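Local coordinates for protein putative protease (PDB 3KD4) that is of unknown function but is probably an exported hydrolase, perhaps a protease, at residues Gly44-Tyr50 with Lys97-His103; Glu24-Glu30 with Ile112-Ile118. All coordinates share one frame; numbering follows the deposited sequence. Where two conformers were deposited one is given.

Contact 1 (Gly44-Tyr50 with Lys97-His103); sequences GESFIVY and KEMVVVH
Gly44 opens the pairing through its carbonyl O, which accepts the N-H of His103, while a water donates to Gly44 O and His103 O and closes the end of the two antiparallel strands. Beyond it, Glu45 lays CG alongside Val100, 3.9 Å from CG1. Ser46 bonds through backbone and side chain: its N and O exchange hydrogen bonds with Val101, and its OG meets His103 NE2 at the ring edge, in the ring plane, at 2.8 Å. Val101 O lies over the centre of one face of the same imidazole, 3.9 Å above the ring plane. Replacing His103 by alanine would remove the imidazole and probably leave Ser46 OG without this partner and the space under Val101 O unfilled. Phe47 turns CD1 to within 3.3 Å of Glu98 OE2, ring and carboxylate planes 74° apart, and rests the same atom on Val100 CG2. Ile48 pairs by backbone with Met99, a selenomethionine, and its side chain packs on Tyr116 of the neighbouring sheet. Val49 brings CG2 to Glu98 CG. At the far end the Tyr50 ring, with CG between backbone N and carbonyl carbon (chi1 64°), takes Lys97 CB over one face, a CH-pi contact 4.1 Å from the ring centroid; its OH bonds to Glu81 of strand 79-82 in the same three-stranded sheet. On the side facing the larger sheet, Ser46 and Tyr50 thus find polar partners in His103 and Glu81; on the opposite side, with Glu45, Phe47 and Val49, Glu98 OE1 binds a glycerol, probably from the crystallisation liquor.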
loop_
_atom_site.group_PDB
_atom_site.type_symbol
_atom_site.label_atom_id
_atom_site.label_comp_id
_atom_site.label_asym_id
_atom_site.label_seq_id
_atom_site.Cartn_x
_atom_site.Cartn_y
_atom_site.Cartn_z
ATOM N N GLY A 44 -16.324 7.472 -16.396
ATOM C CA GLY A 44 -17.295 8.534 -16.646
ATOM C C GLY A 44 -16.996 9.843 -15.914
ATOM O O GLY A 44 -17.650 10.857 -16.182
ATOM N N GLU A 45 -16.057 9.798 -14.963
ATOM C CA GLU A 45 -15.667 10.976 -14.192
ATOM C C GLU A 45 -14.170 11.125 -14.089
ATOM O O GLU A 45 -13.444 10.177 -14.243
ATOM C CB GLU A 45 -16.202 10.901 -12.757
ATOM C CG GLU A 45 -17.707 10.976 -12.626
ATOM C CD GLU A 45 -18.378 9.644 -12.879
ATOM O OE1 GLU A 45 -17.843 8.621 -12.417
ATOM O OE2 GLU A 45 -19.439 9.636 -13.542
ATOM N N SER A 46 -13.744 12.348 -13.804
ATOM C CA SER A 46 -12.404 12.621 -13.365
ATOM C C SER A 46 -12.461 13.191 -11.937
ATOM O O SER A 46 -13.429 13.891 -11.561
ATOM C CB SER A 46 -11.717 13.559 -14.355
ATOM O OG SER A 46 -11.449 12.899 -15.587
ATOM N N PHE A 47 -11.429 12.895 -11.152
ATOM C CA PHE A 47 -11.355 13.289 -9.736
ATOM C C PHE A 47 -10.082 14.034 -9.496
ATOM O O PHE A 47 -9.028 13.508 -9.773
ATOM C CB PHE A 47 -11.381 12.031 -8.863
ATOM C CG PHE A 47 -12.529 11.142 -9.162
ATOM C CD1 PHE A 47 -13.744 11.339 -8.535
ATOM C CD2 PHE A 47 -12.417 10.141 -10.101
ATOM C CE1 PHE A 47 -14.813 10.511 -8.820
ATOM C CE2 PHE A 47 -13.498 9.315 -10.384
ATOM C CZ PHE A 47 -14.677 9.510 -9.755
ATOM N N ILE A 48 -10.171 15.265 -9.007
ATOM C CA ILE A 48 -8.967 16.085 -8.795
ATOM C C ILE A 48 -8.914 16.622 -7.374
ATOM O O ILE A 48 -9.715 17.460 -7.015
ATOM C CB ILE A 48 -8.911 17.309 -9.758
ATOM C CG1 ILE A 48 -9.062 16.890 -11.229
ATOM C CG2 ILE A 48 -7.576 18.115 -9.523
ATOM C CD1 ILE A 48 -9.598 18.025 -12.178
ATOM N N VAL A 49 -7.941 16.159 -6.602
ATOM C CA VAL A 49 -7.836 16.520 -5.190
ATOM C C VAL A 49 -6.855 17.677 -4.978
ATOM O O VAL A 49 -5.794 17.696 -5.570
ATOM C CB VAL A 49 -7.411 15.269 -4.378
ATOM C CG1 VAL A 49 -7.195 15.621 -2.902
ATOM C CG2 VAL A 49 -8.525 14.148 -4.494
ATOM N N TYR A 50 -7.204 18.663 -4.154
ATOM C CA TYR A 50 -6.268 19.733 -3.857
ATOM C C TYR A 50 -6.590 20.398 -2.548
ATOM O O TYR A 50 -7.675 20.203 -1.975
ATOM C CB TYR A 50 -6.214 20.766 -4.989
ATOM C CG TYR A 50 -7.514 21.509 -5.204
ATOM C CD1 TYR A 50 -8.609 20.899 -5.807
ATOM C CD2 TYR A 50 -7.640 22.832 -4.814
ATOM C CE1 TYR A 50 -9.831 21.609 -5.984
ATOM C CE2 TYR A 50 -8.824 23.540 -5.006
ATOM C CZ TYR A 50 -9.913 22.921 -5.554
ATOM O OH TYR A 50 -11.055 23.680 -5.733
ATOM N N LYS A 97 -10.397 19.639 -0.857
ATOM C CA LYS A 97 -11.348 19.535 -1.963
ATOM C C LYS A 97 -11.013 18.479 -2.972
ATOM O O LYS A 97 -9.828 18.207 -3.279
ATOM C CB LYS A 97 -11.475 20.840 -2.702
ATOM C CG LYS A 97 -11.980 21.971 -1.858
ATOM C CD LYS A 97 -13.440 21.928 -1.668
ATOM C CE LYS A 97 -13.922 22.949 -0.610
ATOM N NZ LYS A 97 -15.407 22.795 -0.432
ATOM N N GLU A 98 -12.080 17.883 -3.499
ATOM C CA GLU A 98 -12.008 16.993 -4.641
ATOM C C GLU A 98 -13.021 17.471 -5.652
ATOM O O GLU A 98 -14.219 17.455 -5.375
ATOM C CB GLU A 98 -12.311 15.561 -4.210
ATOM C CG GLU A 98 -12.446 14.553 -5.344
ATOM C CD GLU A 98 -12.447 13.133 -4.846
ATOM O OE1 GLU A 98 -12.435 12.916 -3.632
ATOM O OE2 GLU A 98 -12.447 12.212 -5.656
HETATM N N MSE A 99 -12.526 17.887 -6.822
HETATM C CA MSE A 99 -13.370 18.284 -7.929
HETATM C C MSE A 99 -13.710 17.012 -8.707
HETATM O O MSE A 99 -12.793 16.288 -9.132
HETATM C CB MSE A 99 -12.636 19.241 -8.884
HETATM C CG MSE A 99 -13.421 19.498 -10.182
HETATM SE SE MSE A 99 -14.996 20.454 -9.849
HETATM C CE MSE A 99 -14.271 22.252 -9.576
ATOM N N VAL A 100 -15.003 16.762 -8.889
ATOM C CA VAL A 100 -15.476 15.644 -9.711
ATOM C C VAL A 100 -15.988 16.247 -11.017
ATOM O O VAL A 100 -16.892 17.090 -11.023
ATOM C CB VAL A 100 -16.600 14.862 -9.004
ATOM C CG1 VAL A 100 -17.139 13.704 -9.913
ATOM C CG2 VAL A 100 -16.081 14.342 -7.622
ATOM N N VAL A 101 -15.355 15.873 -12.121
ATOM C CA VAL A 101 -15.767 16.289 -13.455
ATOM C C VAL A 101 -16.596 15.142 -14.047
ATOM O O VAL A 101 -16.069 14.051 -14.252
ATOM C CB VAL A 101 -14.549 16.548 -14.330
ATOM C CG1 VAL A 101 -14.957 17.098 -15.691
ATOM C CG2 VAL A 101 -13.562 17.524 -13.623
ATOM N N VAL A 102 -17.871 15.385 -14.322
ATOM C CA VAL A 102 -18.730 14.353 -14.929
ATOM C C VAL A 102 -18.664 14.535 -16.436
ATOM O O VAL A 102 -19.061 15.569 -16.966
ATOM C CB VAL A 102 -20.191 14.441 -14.445
ATOM C CG1 VAL A 102 -21.099 13.432 -15.234
ATOM C CG2 VAL A 102 -20.273 14.193 -12.920
ATOM N N HIS A 103 -18.104 13.551 -17.118
ATOM C CA HIS A 103 -17.907 13.661 -18.548
ATOM C C HIS A 103 -19.213 13.451 -19.268
ATOM O O HIS A 103 -19.870 12.408 -19.093
ATOM C CB HIS A 103 -16.864 12.657 -18.983
ATOM C CG HIS A 103 -15.545 12.917 -18.351
ATOM N ND1 HIS A 103 -14.952 14.149 -18.417
ATOM C CD2 HIS A 103 -14.745 12.146 -17.573
ATOM C CE1 HIS A 103 -13.812 14.118 -17.754
ATOM N NE2 HIS A 103 -13.675 12.920 -17.214
HETATM O O HOH W 1 -20.125 10.538 -17.200
#

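Contact 2 (Glu24-Glu30 with Ile112-Ile118); sequences EYRSSME and IYLDYSI. With PO4 (phosphate ion), chain C.
Arg26 grips Asp115 side-on in a salt bridge, NE to OD1 at 2.9 Å and NH2 to OD2 at 2.8 Å. Both oxygens lie close to the guanidinium plane, although NH2 meets OD2 31° out of the carboxylate plane; the extended arginine chain reaches the acid opposite Ser28, two residues from Arg26's own partner Ser117. On the same face Ser117 OG donates to the anti lone pair of Glu24 OE2 at 2.6 Å, and His60 of strand 55-65 also bonds this hydroxyl. Backbone bonds join Tyr25 with Ile118, Ser27 with Tyr116 and Met29 with Leu114. They zip together two interior, antiparallel strands of the eight-stranded mixed sheet, flanked by 6-17 and 55-65. The other face is more aromatic and apolar: Ser27 CB makes a CH-pi contact over the Tyr116 ring, whose OH lies at the edge of the Tyr25 ring, and selenomethionine Met29 lies beside Ile112. A water links Ser27 OG to Tyr116 OH. At one end, Glu30 CG makes a CH-pi contact over one face of the Tyr113 ring, toward its rim; Tyr113 OH donates to O2 of a phosphate, probably from the crystallisation liquor, at 2.6 Å, with Glu30 OE1 2.6 Å from phosphate O3.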
loop_
_atom_site.group_PDB
_atom_site.type_symbol
_atom_site.label_atom_id
_atom_site.label_comp_id
_atom_site.label_asym_id
_atom_site.label_seq_id
_atom_site.Cartn_x
_atom_site.Cartn_y
_atom_site.Cartn_z
ATOM N N GLU A 24 3.564 24.648 -10.257
ATOM C CA GLU A 24 2.424 24.317 -11.068
ATOM C C GLU A 24 2.542 22.865 -11.421
ATOM O O GLU A 24 3.659 22.352 -11.716
ATOM C CB GLU A 24 2.336 25.204 -12.318
ATOM C CG GLU A 24 1.191 24.782 -13.264
ATOM C CD GLU A 24 0.932 25.737 -14.464
ATOM O OE1 GLU A 24 1.723 26.658 -14.645
ATOM O OE2 GLU A 24 -0.042 25.506 -15.229
ATOM N N TYR A 25 1.409 22.182 -11.370
ATOM C CA TYR A 25 1.252 20.861 -11.963
ATOM C C TYR A 25 0.143 20.932 -13.035
ATOM O O TYR A 25 -0.970 21.381 -12.763
ATOM C CB TYR A 25 0.898 19.822 -10.885
ATOM C CG TYR A 25 0.435 18.484 -11.454
ATOM C CD1 TYR A 25 1.315 17.668 -12.143
ATOM C CD2 TYR A 25 -0.895 18.035 -11.309
ATOM C CE1 TYR A 25 0.913 16.440 -12.661
ATOM C CE2 TYR A 25 -1.309 16.778 -11.836
ATOM C CZ TYR A 25 -0.399 16.005 -12.509
ATOM O OH TYR A 25 -0.732 14.779 -13.037
ATOM N N ARG A 26 0.459 20.563 -14.255
ATOM C CA ARG A 26 -0.501 20.615 -15.352
ATOM C C ARG A 26 -0.653 19.224 -15.942
ATOM O O ARG A 26 0.347 18.553 -16.245
ATOM C CB ARG A 26 -0.098 21.602 -16.431
ATOM C CG ARG A 26 -1.140 21.729 -17.565
ATOM C CD ARG A 26 -0.912 22.961 -18.421
ATOM N NE ARG A 26 -1.982 23.067 -19.452
ATOM C CZ ARG A 26 -2.111 24.105 -20.265
ATOM N NH1 ARG A 26 -1.280 25.137 -20.162
ATOM N NH2 ARG A 26 -3.081 24.130 -21.151
ATOM N N SER A 27 -1.900 18.779 -16.037
ATOM C CA SER A 27 -2.206 17.415 -16.480
ATOM C C SER A 27 -3.185 17.479 -17.607
ATOM O O SER A 27 -4.245 18.073 -17.425
ATOM C CB SER A 27 -2.843 16.586 -15.342
ATOM O OG SER A 27 -3.404 15.374 -15.840
ATOM N N SER A 28 -2.827 16.928 -18.778
ATOM C CA SER A 28 -3.831 16.777 -19.856
ATOM C C SER A 28 -3.906 15.363 -20.304
ATOM O O SER A 28 -2.914 14.589 -20.232
ATOM C CB SER A 28 -3.611 17.672 -21.089
ATOM O OG SER A 28 -2.396 17.343 -21.656
HETATM N N MSE A 29 -5.088 15.007 -20.762
HETATM C CA MSE A 29 -5.331 13.660 -21.212
HETATM C C MSE A 29 -6.384 13.613 -22.311
HETATM O O MSE A 29 -7.188 14.525 -22.451
HETATM C CB MSE A 29 -5.681 12.719 -20.050
HETATM C CG MSE A 29 -6.946 13.016 -19.277
HETATM SE SE MSE A 29 -8.535 12.452 -20.257
HETATM C CE MSE A 29 -9.758 12.128 -18.750
ATOM N N GLU A 30 -6.285 12.551 -23.094
ATOM C CA GLU A 30 -7.242 12.140 -24.086
ATOM C C GLU A 30 -7.511 10.667 -23.781
ATOM O O GLU A 30 -6.571 9.822 -23.780
ATOM C CB GLU A 30 -6.670 12.315 -25.475
ATOM C CG GLU A 30 -6.331 13.739 -25.754
ATOM C CD GLU A 30 -5.748 13.959 -27.150
ATOM O OE1 GLU A 30 -5.787 13.039 -28.009
ATOM O OE2 GLU A 30 -5.242 15.067 -27.358
ATOM N N ILE A 112 -12.616 11.617 -24.328
ATOM C CA ILE A 112 -12.629 12.634 -23.280
ATOM C C ILE A 112 -11.354 13.431 -23.341
ATOM O O ILE A 112 -10.272 12.844 -23.309
ATOM C CB ILE A 112 -12.686 11.975 -21.863
ATOM C CG1 ILE A 112 -14.007 11.234 -21.669
ATOM C CG2 ILE A 112 -12.437 13.018 -20.744
ATOM C CD1 ILE A 112 -13.980 10.154 -20.481
ATOM N N TYR A 113 -11.479 14.757 -23.351
ATOM C CA TYR A 113 -10.328 15.672 -23.263
ATOM C C TYR A 113 -10.420 16.451 -21.969
ATOM O O TYR A 113 -11.434 17.105 -21.693
ATOM C CB TYR A 113 -10.374 16.677 -24.409
ATOM C CG TYR A 113 -9.930 16.154 -25.728
ATOM C CD1 TYR A 113 -10.708 15.263 -26.436
ATOM C CD2 TYR A 113 -8.725 16.586 -26.298
ATOM C CE1 TYR A 113 -10.318 14.767 -27.662
ATOM C CE2 TYR A 113 -8.317 16.090 -27.568
ATOM C CZ TYR A 113 -9.137 15.189 -28.231
ATOM O OH TYR A 113 -8.770 14.674 -29.467
ATOM N N LEU A 114 -9.373 16.401 -21.172
ATOM C CA LEU A 114 -9.311 17.191 -19.943
ATOM C C LEU A 114 -7.895 17.700 -19.737
ATOM O O LEU A 114 -6.939 16.921 -19.697
ATOM C CB LEU A 114 -9.711 16.333 -18.727
ATOM C CG LEU A 114 -9.706 16.991 -17.347
ATOM C CD1 LEU A 114 -10.696 18.199 -17.293
ATOM C CD2 LEU A 114 -10.005 15.953 -16.203
ATOM N N ASP A 115 -7.788 18.986 -19.472
ATOM C CA ASP A 115 -6.514 19.682 -19.316
ATOM C C ASP A 115 -6.697 20.644 -18.158
ATOM O O ASP A 115 -7.585 21.514 -18.208
ATOM C CB ASP A 115 -6.202 20.415 -20.613
ATOM C CG ASP A 115 -4.840 21.130 -20.588
ATOM O OD1 ASP A 115 -4.171 21.137 -19.537
ATOM O OD2 ASP A 115 -4.472 21.730 -21.621
ATOM N N TYR A 116 -5.953 20.430 -17.073
ATOM C CA TYR A 116 -6.055 21.290 -15.898
ATOM C C TYR A 116 -4.712 21.525 -15.251
ATOM O O TYR A 116 -3.764 20.729 -15.441
ATOM C CB TYR A 116 -7.021 20.715 -14.852
ATOM C CG TYR A 116 -6.527 19.484 -14.152
ATOM C CD1 TYR A 116 -6.790 18.223 -14.654
ATOM C CD2 TYR A 116 -5.781 19.581 -12.976
ATOM C CE1 TYR A 116 -6.324 17.068 -14.010
ATOM C CE2 TYR A 116 -5.318 18.444 -12.322
ATOM C CZ TYR A 116 -5.582 17.195 -12.848
ATOM O OH TYR A 116 -5.113 16.090 -12.172
ATOM N N SER A 117 -4.655 22.575 -14.436
ATOM C CA SER A 117 -3.506 22.839 -13.587
ATOM C C SER A 117 -3.908 22.972 -12.141
ATOM O O SER A 117 -4.993 23.494 -11.813
ATOM C CB SER A 117 -2.796 24.132 -13.962
ATOM O OG SER A 117 -2.247 24.086 -15.267
ATOM N N ILE A 118 -2.989 22.573 -11.282
ATOM C CA ILE A 118 -3.025 22.886 -9.869
ATOM C C ILE A 118 -1.843 23.840 -9.623
ATOM O O ILE A 118 -0.690 23.500 -9.899
ATOM C CB ILE A 118 -2.887 21.626 -9.021
ATOM C CG1 ILE A 118 -4.097 20.707 -9.288
ATOM C CG2 ILE A 118 -2.743 22.021 -7.528
ATOM C CD1 ILE A 118 -3.982 19.305 -8.638
HETATM P P PO4 C . -5.320 15.208 -30.773
HETATM O O1 PO4 C . -4.745 15.411 -32.148
HETATM O O2 PO4 C . -6.757 15.737 -30.663
HETATM O O3 PO4 C . -5.274 13.716 -30.482
HETATM O O4 PO4 C . -4.369 15.830 -29.772
HETATM O O HOH W 2 -6.206 15.667 -17.188
HETATM O O HOH W 3 -4.142 13.820 -13.623
#

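Both contacts are antiparallel strand pairs and both are partly buried, but they belong to different sheets that pack against each other. Contact 1 lies in the small three-stranded sheet and includes its outermost strand 45-50; contact 2 lies inside the eight-stranded one. Their facing sides, largely apolar, meet: Ile48 CG2 reaches Tyr116 CE2 at 3.6 Å, and His103 CE1 approaches Ile112 CG2 at 3.5 Å. Ser46 OG also packs against Leu114 CD2, so the Ser46-His103 pair of contact 1 lies within this interface. In contact 2 the charged salt bridge and the phosphate sit on the face turned away from contact 1, whose own outer face combines acidic and apolar side chains.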